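Local coordinates for Lmo0325 protein (Listeria monocytogenes EGD-e, PDB 4RYK), which probably binds DNA as a transcriptional regulator of the Rgg type, pairing a helix-turn-helix domain with an all-helical C-terminal repeat domain, at residues S81-F86 with E114-I119; L120-Q125 with S139-E144; Q184-S189 with H205-L210; L225-L230 with I247-Y252. All blocks are in the same frame, centred on the assembly; numbering follows the deposited sequence.

Contact 1. Residues S81-F86 with E114-I119; sequences SFWIDF and EVRKAI
The guanidinium of Arg116 is gripped by two acids, its NH1 in a salt bridge to Asp80 and its NE in another to Glu162, and between them it lies against Phe82 and Trp83. Its plane is only 15° from that of the Phe82 ring. The two side chains slide past each other in opposite directions: Arg116 CD sits over one face of the ring, 3.9 Å from the Phe82 centroid, in a CH-pi contact, while Arg116 NH1 reaches back to Phe82 CB at 3.3 Å. Trp83 stands steeply to the guanidinium, 78° between planes, and gives its NE1 hydrogen to the same Glu162. Farther along, Ile119 CD1 meets the edge of the indole at Trp83 CH2, and Ile119 CG2 packs on Phe86 CZ at 3.6 Å. Segments 82-86 and 114-119, parallel within 2°, thus join helices 82-91 and 113-132 through an aliphatic and aromatic layer, and the charge of Arg116 is probably balanced by the two carboxylates.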
loop_
_atom_site.group_PDB
_atom_site.type_symbol
_atom_site.label_atom_id
_atom_site.label_comp_id
_atom_site.label_asym_id
_atom_site.label_seq_id
_atom_site.Cartn_x
_atom_site.Cartn_y
_atom_site.Cartn_z
ATOM N N SER A 81 2.213 16.380 -4.177
ATOM C CA SER A 81 1.538 16.168 -2.918
ATOM C C SER A 81 0.171 16.870 -2.886
ATOM O O SER A 81 -0.425 17.042 -1.798
ATOM C CB SER A 81 2.442 16.715 -1.813
ATOM O OG SER A 81 2.758 18.068 -2.127
ATOM N N PHE A 82 -0.362 17.271 -4.057
ATOM C CA PHE A 82 -1.635 17.972 -4.049
ATOM C C PHE A 82 -2.664 17.242 -3.221
ATOM O O PHE A 82 -3.276 17.843 -2.330
ATOM C CB PHE A 82 -2.200 18.213 -5.456
ATOM C CG PHE A 82 -3.556 18.857 -5.439
ATOM C CD1 PHE A 82 -3.677 20.218 -5.305
ATOM C CD2 PHE A 82 -4.724 18.078 -5.525
ATOM C CE1 PHE A 82 -4.944 20.816 -5.264
ATOM C CE2 PHE A 82 -5.964 18.664 -5.485
ATOM C CZ PHE A 82 -6.081 20.052 -5.354
ATOM N N TRP A 83 -2.909 15.968 -3.503
ATOM C CA TRP A 83 -4.074 15.299 -2.882
ATOM C C TRP A 83 -3.851 15.060 -1.375
ATOM O O TRP A 83 -4.768 15.210 -0.569
ATOM C CB TRP A 83 -4.446 13.998 -3.602
ATOM C CG TRP A 83 -5.086 14.275 -4.943
ATOM C CD1 TRP A 83 -4.533 14.116 -6.163
ATOM C CD2 TRP A 83 -6.381 14.833 -5.153
ATOM N NE1 TRP A 83 -5.443 14.504 -7.142
ATOM C CE2 TRP A 83 -6.567 14.967 -6.525
ATOM C CE3 TRP A 83 -7.406 15.235 -4.295
ATOM C CZ2 TRP A 83 -7.719 15.509 -7.062
ATOM C CZ3 TRP A 83 -8.557 15.760 -4.830
ATOM C CH2 TRP A 83 -8.710 15.881 -6.197
ATOM N N ILE A 84 -2.632 14.697 -1.015
ATOM C CA ILE A 84 -2.256 14.586 0.403
ATOM C C ILE A 84 -2.521 15.918 1.122
ATOM O O ILE A 84 -3.181 15.958 2.164
ATOM C CB ILE A 84 -0.764 14.266 0.536
ATOM C CG1 ILE A 84 -0.482 12.830 0.063
ATOM C CG2 ILE A 84 -0.301 14.478 1.974
ATOM C CD1 ILE A 84 0.949 12.621 -0.425
ATOM N N ASP A 85 -2.010 17.006 0.550
ATOM C CA ASP A 85 -2.158 18.326 1.189
ATOM C C ASP A 85 -3.599 18.707 1.259
ATOM O O ASP A 85 -4.058 19.213 2.270
ATOM C CB ASP A 85 -1.439 19.405 0.403
ATOM C CG ASP A 85 0.047 19.180 0.348
ATOM O OD1 ASP A 85 0.541 18.473 1.227
ATOM O OD2 ASP A 85 0.714 19.698 -0.582
ATOM N N PHE A 86 -4.331 18.470 0.180
ATOM C CA PHE A 86 -5.712 18.929 0.132
ATOM C C PHE A 86 -6.583 18.211 1.152
ATOM O O PHE A 86 -7.472 18.788 1.792
ATOM C CB PHE A 86 -6.287 18.708 -1.274
ATOM C CG PHE A 86 -7.725 19.100 -1.398
ATOM C CD1 PHE A 86 -8.110 20.446 -1.278
ATOM C CD2 PHE A 86 -8.707 18.141 -1.579
ATOM C CE1 PHE A 86 -9.437 20.826 -1.375
ATOM C CE2 PHE A 86 -10.038 18.508 -1.690
ATOM C CZ PHE A 86 -10.404 19.855 -1.598
ATOM N N GLU A 114 -6.475 23.613 -13.911
ATOM C CA GLU A 114 -7.812 24.231 -13.818
ATOM C C GLU A 114 -8.765 23.439 -12.936
ATOM O O GLU A 114 -9.486 24.011 -12.093
ATOM C CB GLU A 114 -8.478 24.422 -15.187
ATOM C CG GLU A 114 -8.073 25.654 -15.987
ATOM C CD GLU A 114 -8.178 26.963 -15.217
ATOM O OE1 GLU A 114 -7.111 27.601 -15.028
ATOM O OE2 GLU A 114 -9.309 27.353 -14.808
ATOM N N VAL A 115 -8.778 22.129 -13.089
ATOM C CA VAL A 115 -9.722 21.317 -12.305
ATOM C C VAL A 115 -9.316 21.297 -10.863
ATOM O O VAL A 115 -10.143 21.441 -9.997
ATOM C CB VAL A 115 -9.818 19.892 -12.803
ATOM C CG1 VAL A 115 -10.864 19.118 -12.034
ATOM C CG2 VAL A 115 -10.247 19.952 -14.207
ATOM N N ARG A 116 -8.030 21.151 -10.594
ATOM C CA ARG A 116 -7.579 21.156 -9.199
ATOM C C ARG A 116 -7.846 22.481 -8.565
ATOM O O ARG A 116 -8.297 22.548 -7.409
ATOM C CB ARG A 116 -6.111 20.784 -9.111
ATOM C CG ARG A 116 -5.905 19.303 -9.369
ATOM C CD ARG A 116 -4.441 18.924 -9.262
ATOM N NE ARG A 116 -4.160 17.483 -9.384
ATOM C CZ ARG A 116 -2.962 16.974 -9.113
ATOM N NH1 ARG A 116 -1.977 17.779 -8.722
ATOM N NH2 ARG A 116 -2.723 15.680 -9.254
ATOM N N LYS A 117 -7.602 23.547 -9.303
ATOM C CA LYS A 117 -7.925 24.897 -8.784
ATOM C C LYS A 117 -9.395 25.073 -8.531
ATOM O O LYS A 117 -9.782 25.657 -7.525
ATOM C CB LYS A 117 -7.445 25.975 -9.722
ATOM C CG LYS A 117 -5.934 26.036 -9.744
ATOM C CD LYS A 117 -5.412 27.262 -10.467
ATOM C CE LYS A 117 -5.507 27.144 -11.965
ATOM N NZ LYS A 117 -4.271 27.735 -12.567
ATOM N N ALA A 118 -10.224 24.531 -9.419
ATOM C CA ALA A 118 -11.674 24.649 -9.223
ATOM C C ALA A 118 -12.083 23.922 -7.949
ATOM O O ALA A 118 -12.923 24.375 -7.180
ATOM C CB ALA A 118 -12.429 24.125 -10.445
ATOM N N ILE A 119 -11.456 22.787 -7.685
ATOM C CA ILE A 119 -11.800 22.031 -6.477
ATOM C C ILE A 119 -11.490 22.841 -5.225
ATOM O O ILE A 119 -12.307 22.976 -4.303
ATOM C CB ILE A 119 -11.111 20.645 -6.483
ATOM C CG1 ILE A 119 -11.912 19.706 -7.404
ATOM C CG2 ILE A 119 -11.062 20.029 -5.096
ATOM C CD1 ILE A 119 -11.116 18.521 -7.835
#

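Contact 2. Residues L120-Q125 with S139-E144; sequences LHTRIQ and SNISDE
Thr122 lays its CG2 against Ile141 CG2, 3.7 Å away, on the helical hairpin formed by helices 113-132 and 143-153 of the TPR-like C-terminal domain. The methyl is available because the threonine hydroxyl, at chi1 64°, turns back to its own helix and bonds the carbonyl of Ile119. One turn on, the extended side chain of Gln125 runs to the backbone just before helix 143-153. Gln125 OE1 makes the main bond, accepting the hydrogen of Ser142 N at 3.3 Å, fairly straight (160° at the hydrogen) with the donor tilted 34° from the carbonyl plane. Gln125 OE1 also rests on Ile141 CA, 3.5 Å away. Tyr145 of helix 143-153 packs on both Thr122 and Gln125 in this surface contact. A second, weak amide bond to the same N-cap residue would help set the amide's rotation: Gln125 NE2 gives a hydrogen to Ser142 OG across 3.3 Å, and that hydroxyl in turn donates weakly to Glu144 OE2.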
loop_
_atom_site.group_PDB
_atom_site.type_symbol
_atom_site.label_atom_id
_atom_site.label_comp_id
_atom_site.label_asym_id
_atom_site.label_seq_id
_atom_site.Cartn_x
_atom_site.Cartn_y
_atom_site.Cartn_z
ATOM N N LEU A 120 -10.313 23.411 -5.214
ATOM C CA LEU A 120 -9.901 24.221 -4.123
ATOM C C LEU A 120 -10.816 25.442 -3.943
ATOM O O LEU A 120 -11.198 25.771 -2.831
ATOM C CB LEU A 120 -8.477 24.682 -4.380
ATOM C CG LEU A 120 -7.312 23.858 -3.859
ATOM C CD1 LEU A 120 -6.024 24.431 -4.421
ATOM C CD2 LEU A 120 -7.238 23.901 -2.345
ATOM N N HIS A 121 -11.111 26.154 -5.034
ATOM C CA HIS A 121 -11.989 27.298 -4.940
ATOM C C HIS A 121 -13.302 26.903 -4.345
ATOM O O HIS A 121 -13.785 27.587 -3.456
ATOM C CB HIS A 121 -12.282 27.884 -6.304
ATOM C CG HIS A 121 -11.283 28.896 -6.741
ATOM N ND1 HIS A 121 -10.390 28.665 -7.768
ATOM C CD2 HIS A 121 -11.050 30.155 -6.305
ATOM C CE1 HIS A 121 -9.646 29.741 -7.952
ATOM N NE2 HIS A 121 -10.029 30.657 -7.078
ATOM N N THR A 122 -13.908 25.815 -4.825
ATOM C CA THR A 122 -15.218 25.450 -4.311
ATOM C C THR A 122 -15.137 25.130 -2.842
ATOM O O THR A 122 -16.070 25.438 -2.090
ATOM C CB THR A 122 -15.901 24.262 -5.016
ATOM O OG1 THR A 122 -15.148 23.057 -4.833
ATOM C CG2 THR A 122 -16.040 24.524 -6.485
ATOM N N ARG A 123 -14.040 24.506 -2.432
ATOM C CA ARG A 123 -13.885 24.099 -1.041
ATOM C C ARG A 123 -13.699 25.339 -0.184
ATOM O O ARG A 123 -14.235 25.429 0.916
ATOM C CB ARG A 123 -12.709 23.107 -0.918
ATOM C CG ARG A 123 -12.461 22.505 0.443
ATOM C CD ARG A 123 -13.678 21.869 1.071
ATOM N NE ARG A 123 -14.022 20.610 0.468
ATOM C CZ ARG A 123 -13.956 19.431 1.088
ATOM N NH1 ARG A 123 -13.560 19.328 2.357
ATOM N NH2 ARG A 123 -14.308 18.345 0.430
ATOM N N ILE A 124 -12.985 26.324 -0.690
ATOM C CA ILE A 124 -12.857 27.586 0.077
ATOM C C ILE A 124 -14.201 28.356 0.179
ATOM O O ILE A 124 -14.545 28.840 1.245
ATOM C CB ILE A 124 -11.748 28.488 -0.489
ATOM C CG1 ILE A 124 -10.365 27.839 -0.293
ATOM C CG2 ILE A 124 -11.799 29.891 0.134
ATOM C CD1 ILE A 124 -9.349 28.259 -1.339
ATOM N N GLN A 125 -14.976 28.441 -0.896
ATOM C CA GLN A 125 -16.310 29.074 -0.804
ATOM C C GLN A 125 -17.228 28.289 0.164
ATOM O O GLN A 125 -17.894 28.888 1.015
ATOM C CB GLN A 125 -17.019 29.195 -2.156
ATOM C CG GLN A 125 -16.265 29.913 -3.265
ATOM C CD GLN A 125 -16.864 29.629 -4.650
ATOM O OE1 GLN A 125 -17.406 28.547 -4.919
ATOM N NE2 GLN A 125 -16.758 30.599 -5.538
ATOM N N SER A 139 -21.894 24.790 -0.334
ATOM C CA SER A 139 -23.287 25.173 -0.155
ATOM C C SER A 139 -23.566 26.567 -0.782
ATOM O O SER A 139 -24.723 26.914 -1.049
ATOM C CB SER A 139 -23.649 25.118 1.346
ATOM O OG SER A 139 -23.576 23.784 1.871
ATOM N N ASN A 140 -22.495 27.330 -1.049
ATOM C CA ASN A 140 -22.565 28.706 -1.613
ATOM C C ASN A 140 -21.831 28.851 -2.974
ATOM O O ASN A 140 -21.362 29.931 -3.344
ATOM C CB ASN A 140 -21.936 29.660 -0.586
ATOM C CG ASN A 140 -22.451 31.092 -0.692
ATOM O OD1 ASN A 140 -22.832 31.559 -1.763
ATOM N ND2 ASN A 140 -22.445 31.804 0.437
ATOM N N ILE A 141 -21.773 27.757 -3.731
ATOM C CA ILE A 141 -20.738 27.562 -4.762
ATOM C C ILE A 141 -21.062 28.056 -6.174
ATOM O O ILE A 141 -22.146 27.813 -6.700
ATOM C CB ILE A 141 -20.367 26.068 -4.868
ATOM C CG1 ILE A 141 -19.739 25.595 -3.550
ATOM C CG2 ILE A 141 -19.431 25.816 -6.043
ATOM C CD1 ILE A 141 -19.815 24.094 -3.356
ATOM N N SER A 142 -20.072 28.706 -6.782
ATOM C CA SER A 142 -20.142 29.150 -8.167
ATOM C C SER A 142 -20.412 28.032 -9.161
ATOM O O SER A 142 -19.788 26.957 -9.108
ATOM C CB SER A 142 -18.838 29.816 -8.589
ATOM O OG SER A 142 -18.776 31.144 -8.112
ATOM N N ASP A 143 -21.319 28.323 -10.090
ATOM C CA ASP A 143 -21.548 27.433 -11.205
ATOM C C ASP A 143 -20.292 27.272 -12.020
ATOM O O ASP A 143 -20.098 26.209 -12.552
ATOM C CB ASP A 143 -22.692 27.912 -12.123
ATOM C CG ASP A 143 -24.067 27.607 -11.543
ATOM O OD1 ASP A 143 -24.175 26.595 -10.805
ATOM O OD2 ASP A 143 -25.031 28.376 -11.812
ATOM N N GLU A 144 -19.465 28.316 -12.132
ATOM C CA GLU A 144 -18.269 28.267 -12.979
ATOM C C GLU A 144 -17.332 27.133 -12.573
ATOM O O GLU A 144 -16.807 26.441 -13.414
ATOM C CB GLU A 144 -17.507 29.596 -12.986
ATOM C CG GLU A 144 -16.760 29.947 -11.701
ATOM C CD GLU A 144 -16.471 31.450 -11.572
ATOM O OE1 GLU A 144 -15.639 31.966 -12.349
ATOM O OE2 GLU A 144 -17.056 32.131 -10.697
#

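Contact 3. Residues Q184-S189 with H205-L210; sequences QIMLKS and HLFANL
Segments 184-189 and 205-210 run nearly antiparallel, 150° between their directions, with their axes 13.2 Å apart at closest approach. They belong to helices 176-193 and 197-216, a helical hairpin of the TPR-like C-terminal domain, and at this separation long side chains must bridge the gap. Met186, a selenomethionine, does most of this. Its first torsion, with CG anti to the backbone N (chi1 -176°), carries CG across, and bends at the next two torsions lay SE and CE across the face of helix 197-216. There Leu206 CD2 is 3.8 Å from both Met186 CG and Met186 CE. The methyl also comes within 3.7 Å of the Phe207 ring, Met186 CE against Phe207 CE1. The selenium lies obliquely to that ring, 4.8 Å from its centroid and 55° off the normal, a Met-aromatic contact made with selenium in place of sulfur. Tyr190 meets Phe207 in an edge-to-face pair, and Lys229 and Leu230 of helix 220-235 pack on the phenylalanine too, tying the hairpin to the next helix. Val164, Phe167 and Ser168 of helix 161-170 touch Leu206. The rim of the Phe207 ring is met from helix 176-193 by a second side chain: Leu187 CD2 lies close to the ring plane at its edge, 4.0 Å from Phe207 CZ.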
loop_
_atom_site.group_PDB
_atom_site.type_symbol
_atom_site.label_atom_id
_atom_site.label_comp_id
_atom_site.label_asym_id
_atom_site.label_seq_id
_atom_site.Cartn_x
_atom_site.Cartn_y
_atom_site.Cartn_z
ATOM N N GLN A 184 -20.545 4.491 -13.714
ATOM C CA GLN A 184 -20.309 3.386 -14.648
ATOM C C GLN A 184 -18.917 3.494 -15.291
ATOM O O GLN A 184 -18.185 2.540 -15.327
ATOM C CB GLN A 184 -21.438 3.262 -15.680
ATOM C CG GLN A 184 -22.701 2.700 -15.039
ATOM C CD GLN A 184 -23.968 2.813 -15.901
ATOM O OE1 GLN A 184 -23.972 3.323 -17.045
ATOM N NE2 GLN A 184 -25.075 2.335 -15.340
ATOM N N ILE A 185 -18.487 4.655 -15.705
ATOM C CA ILE A 185 -17.096 4.767 -16.193
ATOM C C ILE A 185 -16.039 4.440 -15.124
ATOM O O ILE A 185 -15.072 3.737 -15.409
ATOM C CB ILE A 185 -16.815 6.179 -16.683
ATOM C CG1 ILE A 185 -17.858 6.633 -17.710
ATOM C CG2 ILE A 185 -15.410 6.283 -17.233
ATOM C CD1 ILE A 185 -17.607 6.192 -19.124
HETATM N N MSE A 186 -16.221 4.990 -13.912
HETATM C CA MSE A 186 -15.387 4.723 -12.702
HETATM C C MSE A 186 -15.285 3.208 -12.591
HETATM O O MSE A 186 -14.198 2.661 -12.364
HETATM C CB MSE A 186 -15.913 5.423 -11.376
HETATM C CG MSE A 186 -15.314 5.519 -9.839
HETATM SE SE MSE A 186 -15.749 3.689 -9.092
HETATM C CE MSE A 186 -17.459 4.434 -8.535
ATOM N N LEU A 187 -16.397 2.497 -12.685
ATOM C CA LEU A 187 -16.351 1.035 -12.457
ATOM C C LEU A 187 -15.384 0.318 -13.385
ATOM O O LEU A 187 -14.769 -0.620 -12.957
ATOM C CB LEU A 187 -17.709 0.353 -12.552
ATOM C CG LEU A 187 -18.670 0.558 -11.396
ATOM C CD1 LEU A 187 -19.953 -0.234 -11.672
ATOM C CD2 LEU A 187 -18.023 0.158 -10.064
ATOM N N LYS A 188 -15.241 0.755 -14.626
ATOM C CA LYS A 188 -14.274 0.122 -15.531
ATOM C C LYS A 188 -12.842 0.289 -15.003
ATOM O O LYS A 188 -12.008 -0.555 -15.174
ATOM C CB LYS A 188 -14.347 0.739 -16.899
ATOM C CG LYS A 188 -15.713 0.571 -17.512
ATOM C CD LYS A 188 -15.729 0.949 -18.985
ATOM C CE LYS A 188 -15.051 2.285 -19.239
ATOM N NZ LYS A 188 -15.336 2.800 -20.617
ATOM N N SER A 189 -12.553 1.394 -14.356
ATOM C CA SER A 189 -11.207 1.545 -13.847
ATOM C C SER A 189 -11.046 0.777 -12.520
ATOM O O SER A 189 -9.998 0.189 -12.273
ATOM C CB SER A 189 -10.824 3.025 -13.738
ATOM O OG SER A 189 -11.357 3.601 -12.554
ATOM N N HIS A 205 -12.706 3.576 0.019
ATOM C CA HIS A 205 -13.105 4.832 0.579
ATOM C C HIS A 205 -14.243 5.491 -0.224
ATOM O O HIS A 205 -15.201 6.004 0.335
ATOM C CB HIS A 205 -11.890 5.730 0.581
ATOM C CG HIS A 205 -12.172 7.099 1.065
ATOM N ND1 HIS A 205 -12.323 7.397 2.396
ATOM C CD2 HIS A 205 -12.367 8.259 0.394
ATOM C CE1 HIS A 205 -12.581 8.686 2.535
ATOM N NE2 HIS A 205 -12.616 9.233 1.331
ATOM N N LEU A 206 -14.108 5.523 -1.535
ATOM C CA LEU A 206 -15.133 6.145 -2.355
ATOM C C LEU A 206 -16.433 5.341 -2.232
ATOM O O LEU A 206 -17.504 5.915 -2.069
ATOM C CB LEU A 206 -14.693 6.142 -3.801
ATOM C CG LEU A 206 -15.792 6.553 -4.803
ATOM C CD1 LEU A 206 -16.322 7.932 -4.437
ATOM C CD2 LEU A 206 -15.280 6.562 -6.217
ATOM N N PHE A 207 -16.364 4.019 -2.318
ATOM C CA PHE A 207 -17.570 3.204 -2.272
ATOM C C PHE A 207 -18.255 3.325 -0.914
ATOM O O PHE A 207 -19.493 3.285 -0.833
ATOM C CB PHE A 207 -17.289 1.730 -2.518
ATOM C CG PHE A 207 -16.910 1.372 -3.940
ATOM C CD1 PHE A 207 -17.581 1.896 -5.018
ATOM C CD2 PHE A 207 -15.903 0.467 -4.174
ATOM C CE1 PHE A 207 -17.251 1.531 -6.301
ATOM C CE2 PHE A 207 -15.562 0.100 -5.446
ATOM C CZ PHE A 207 -16.244 0.651 -6.526
ATOM N N ALA A 208 -17.459 3.416 0.154
ATOM C CA ALA A 208 -18.012 3.669 1.501
ATOM C C ALA A 208 -18.783 4.974 1.546
ATOM O O ALA A 208 -19.908 5.007 2.031
ATOM C CB ALA A 208 -16.912 3.740 2.515
ATOM N N ASN A 209 -18.174 6.035 1.013
ATOM C CA ASN A 209 -18.834 7.354 0.958
ATOM C C ASN A 209 -20.128 7.368 0.198
ATOM O O ASN A 209 -21.107 7.978 0.640
ATOM C CB ASN A 209 -17.921 8.433 0.390
ATOM C CG ASN A 209 -16.845 8.859 1.371
ATOM O OD1 ASN A 209 -16.859 8.507 2.539
ATOM N ND2 ASN A 209 -15.912 9.635 0.891
ATOM N N LEU A 210 -20.141 6.708 -0.946
ATOM C CA LEU A 210 -21.369 6.637 -1.736
ATOM C C LEU A 210 -22.458 5.834 -1.039
ATOM O O LEU A 210 -23.634 6.225 -1.054
ATOM C CB LEU A 210 -21.108 5.970 -3.060
ATOM C CG LEU A 210 -20.202 6.744 -4.002
ATOM C CD1 LEU A 210 -20.018 5.932 -5.285
ATOM C CD2 LEU A 210 -20.757 8.139 -4.304
#

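Contact 4. Residues L225-L230 with I247-Y252; sequences LVLEKL and IVANYY
This is a buried contact of apolar side chains between helices 220-235 and 243-259, a neighbouring antiparallel pair in the TPR-like C-terminal domain. The segment axes approach to 9.9 Å, at 155° between their directions. The small Ala249 faces Leu230 where the two CA atoms are 6.4 Å apart, consistent with the close approach. Leu230, its CG anti to the backbone N (chi1 169°), sends CD2 across to the helix backbone, 3.8 Å from Ala249 CA, and the same methyl packs against Ala249 CB. From the flank, Val248 CG1 reaches Leu230 CD2 as well, at 4.2 Å. Leu227, one turn earlier on helix 220-235, packs beside Leu230, against the carbonyl of Ala249. The phenol of Tyr252 leads away from this pair of leucines, and its hydroxyl bonds Asp212 of helix 197-216, so that the tyrosine touches one helix with its CB and another with its ring end. Helices 263-279 and 283-300 flank the contact at Val248, through Trp277 and Tyr289. On the same segment, Asn250 bonds Glu279 and His281 of the second subunit, putting the dimer interface close behind this core. Leu227 CD1 completes the packing between Ala249 and Tyr252, 3.7 Å from Ala249 O and 4.1 Å from Tyr252 CB.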
loop_
_atom_site.group_PDB
_atom_site.type_symbol
_atom_site.label_atom_id
_atom_site.label_comp_id
_atom_site.label_asym_id
_atom_site.label_seq_id
_atom_site.Cartn_x
_atom_site.Cartn_y
_atom_site.Cartn_z
ATOM N N LEU A 225 -26.222 -1.928 -4.267
ATOM C CA LEU A 225 -25.264 -2.139 -5.358
ATOM C C LEU A 225 -23.880 -1.688 -4.985
ATOM O O LEU A 225 -22.884 -2.398 -5.210
ATOM C CB LEU A 225 -25.713 -1.431 -6.639
ATOM C CG LEU A 225 -26.980 -2.066 -7.217
ATOM C CD1 LEU A 225 -27.538 -1.254 -8.369
ATOM C CD2 LEU A 225 -26.757 -3.525 -7.614
ATOM N N VAL A 226 -23.801 -0.485 -4.427
ATOM C CA VAL A 226 -22.515 0.083 -4.085
ATOM C C VAL A 226 -21.845 -0.679 -2.922
ATOM O O VAL A 226 -20.644 -0.913 -2.947
ATOM C CB VAL A 226 -22.631 1.574 -3.767
ATOM C CG1 VAL A 226 -21.274 2.127 -3.408
ATOM C CG2 VAL A 226 -23.159 2.335 -4.976
ATOM N N LEU A 227 -22.634 -1.077 -1.925
ATOM C CA LEU A 227 -22.121 -1.898 -0.845
ATOM C C LEU A 227 -21.481 -3.172 -1.373
ATOM O O LEU A 227 -20.399 -3.570 -0.906
ATOM C CB LEU A 227 -23.220 -2.254 0.170
ATOM C CG LEU A 227 -22.834 -3.243 1.280
ATOM C CD1 LEU A 227 -21.688 -2.734 2.139
ATOM C CD2 LEU A 227 -23.990 -3.519 2.201
ATOM N N GLU A 228 -22.124 -3.822 -2.335
ATOM C CA GLU A 228 -21.563 -5.059 -2.899
ATOM C C GLU A 228 -20.158 -4.788 -3.484
ATOM O O GLU A 228 -19.240 -5.631 -3.400
ATOM C CB GLU A 228 -22.559 -5.631 -3.907
ATOM C CG GLU A 228 -22.086 -6.773 -4.793
ATOM C CD GLU A 228 -22.933 -6.943 -6.098
ATOM O OE1 GLU A 228 -24.147 -6.547 -6.142
ATOM O OE2 GLU A 228 -22.358 -7.480 -7.096
ATOM N N LYS A 229 -19.957 -3.600 -4.045
ATOM C CA LYS A 229 -18.647 -3.240 -4.572
ATOM C C LYS A 229 -17.652 -2.988 -3.475
ATOM O O LYS A 229 -16.487 -3.302 -3.621
ATOM C CB LYS A 229 -18.691 -1.966 -5.396
ATOM C CG LYS A 229 -19.500 -2.074 -6.672
ATOM C CD LYS A 229 -18.821 -2.907 -7.743
ATOM C CE LYS A 229 -19.939 -3.582 -8.530
ATOM N NZ LYS A 229 -19.454 -4.029 -9.813
ATOM N N LEU A 230 -18.102 -2.343 -2.413
ATOM C CA LEU A 230 -17.242 -2.108 -1.260
ATOM C C LEU A 230 -16.805 -3.480 -0.674
ATOM O O LEU A 230 -15.649 -3.668 -0.347
ATOM C CB LEU A 230 -17.979 -1.291 -0.221
ATOM C CG LEU A 230 -17.267 -1.210 1.124
ATOM C CD1 LEU A 230 -15.942 -0.527 0.969
ATOM C CD2 LEU A 230 -18.096 -0.426 2.108
ATOM N N ILE A 247 -14.594 -3.748 7.887
ATOM C CA ILE A 247 -15.359 -3.373 9.064
ATOM C C ILE A 247 -16.429 -2.378 8.605
ATOM O O ILE A 247 -17.617 -2.481 8.964
ATOM C CB ILE A 247 -14.492 -2.727 10.166
ATOM C CG1 ILE A 247 -13.354 -3.642 10.621
ATOM C CG2 ILE A 247 -15.350 -2.405 11.389
ATOM C CD1 ILE A 247 -12.313 -2.877 11.439
ATOM N N VAL A 248 -15.985 -1.437 7.792
ATOM C CA VAL A 248 -16.887 -0.425 7.214
ATOM C C VAL A 248 -18.031 -1.091 6.481
ATOM O O VAL A 248 -19.213 -0.739 6.709
ATOM C CB VAL A 248 -16.154 0.526 6.283
ATOM C CG1 VAL A 248 -17.141 1.530 5.696
ATOM C CG2 VAL A 248 -15.041 1.274 7.010
ATOM N N ALA A 249 -17.694 -2.062 5.625
ATOM C CA ALA A 249 -18.725 -2.850 4.902
ATOM C C ALA A 249 -19.691 -3.571 5.850
ATOM O O ALA A 249 -20.902 -3.595 5.612
ATOM C CB ALA A 249 -18.075 -3.855 3.972
ATOM N N ASN A 250 -19.168 -4.128 6.942
ATOM C CA ASN A 250 -20.035 -4.758 7.929
ATOM C C ASN A 250 -20.984 -3.749 8.563
ATOM O O ASN A 250 -22.165 -4.070 8.760
ATOM C CB ASN A 250 -19.268 -5.478 9.046
ATOM C CG ASN A 250 -18.676 -6.824 8.607
ATOM O OD1 ASN A 250 -19.034 -7.385 7.573
ATOM N ND2 ASN A 250 -17.776 -7.355 9.428
ATOM N N TYR A 251 -20.473 -2.551 8.899
ATOM C CA TYR A 251 -21.312 -1.491 9.409
ATOM C C TYR A 251 -22.481 -1.160 8.440
ATOM O O TYR A 251 -23.650 -1.164 8.817
ATOM C CB TYR A 251 -20.513 -0.213 9.703
ATOM C CG TYR A 251 -21.466 0.859 10.162
ATOM C CD1 TYR A 251 -22.079 1.700 9.250
ATOM C CD2 TYR A 251 -21.799 0.982 11.509
ATOM C CE1 TYR A 251 -23.017 2.650 9.660
ATOM C CE2 TYR A 251 -22.717 1.908 11.940
ATOM C CZ TYR A 251 -23.340 2.745 11.017
ATOM O OH TYR A 251 -24.256 3.663 11.482
ATOM N N TYR A 252 -22.161 -0.857 7.195
ATOM C CA TYR A 252 -23.217 -0.498 6.234
ATOM C C TYR A 252 -24.208 -1.635 5.895
ATOM O O TYR A 252 -25.384 -1.368 5.643
ATOM C CB TYR A 252 -22.618 0.154 4.969
ATOM C CG TYR A 252 -22.071 1.538 5.250
ATOM C CD1 TYR A 252 -22.912 2.566 5.677
ATOM C CD2 TYR A 252 -20.736 1.832 5.080
ATOM C CE1 TYR A 252 -22.425 3.837 5.938
ATOM C CE2 TYR A 252 -20.227 3.106 5.351
ATOM C CZ TYR A 252 -21.064 4.088 5.799
ATOM O OH TYR A 252 -20.577 5.342 6.067
#

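How the contacts relate
The four contacts follow one another along the chain, each closing before the next opens, and form two neighbouring couples. Contacts 1 and 2, with centres 13 Å apart, share helix 113-132: Leu120 packs on Phe82 and Phe86, Arg123 on Phe86. Contacts 3 and 4 lie 12 Å apart between centres, where the consecutive helices 197-216 and 220-235 touch through Phe207, Val226, Lys229 and Leu230. Between the couples nothing touches directly; contacts 1 and 4 sit on opposite sides of the chain's centre. Contacts 2, 3 and 4 join helices that follow each other in the chain, while contact 1 skips helix 95-108; together they run through an all-helical domain, consistent with its assignment to the TPR clan, with the second subunit reached at contacts 1 and 4.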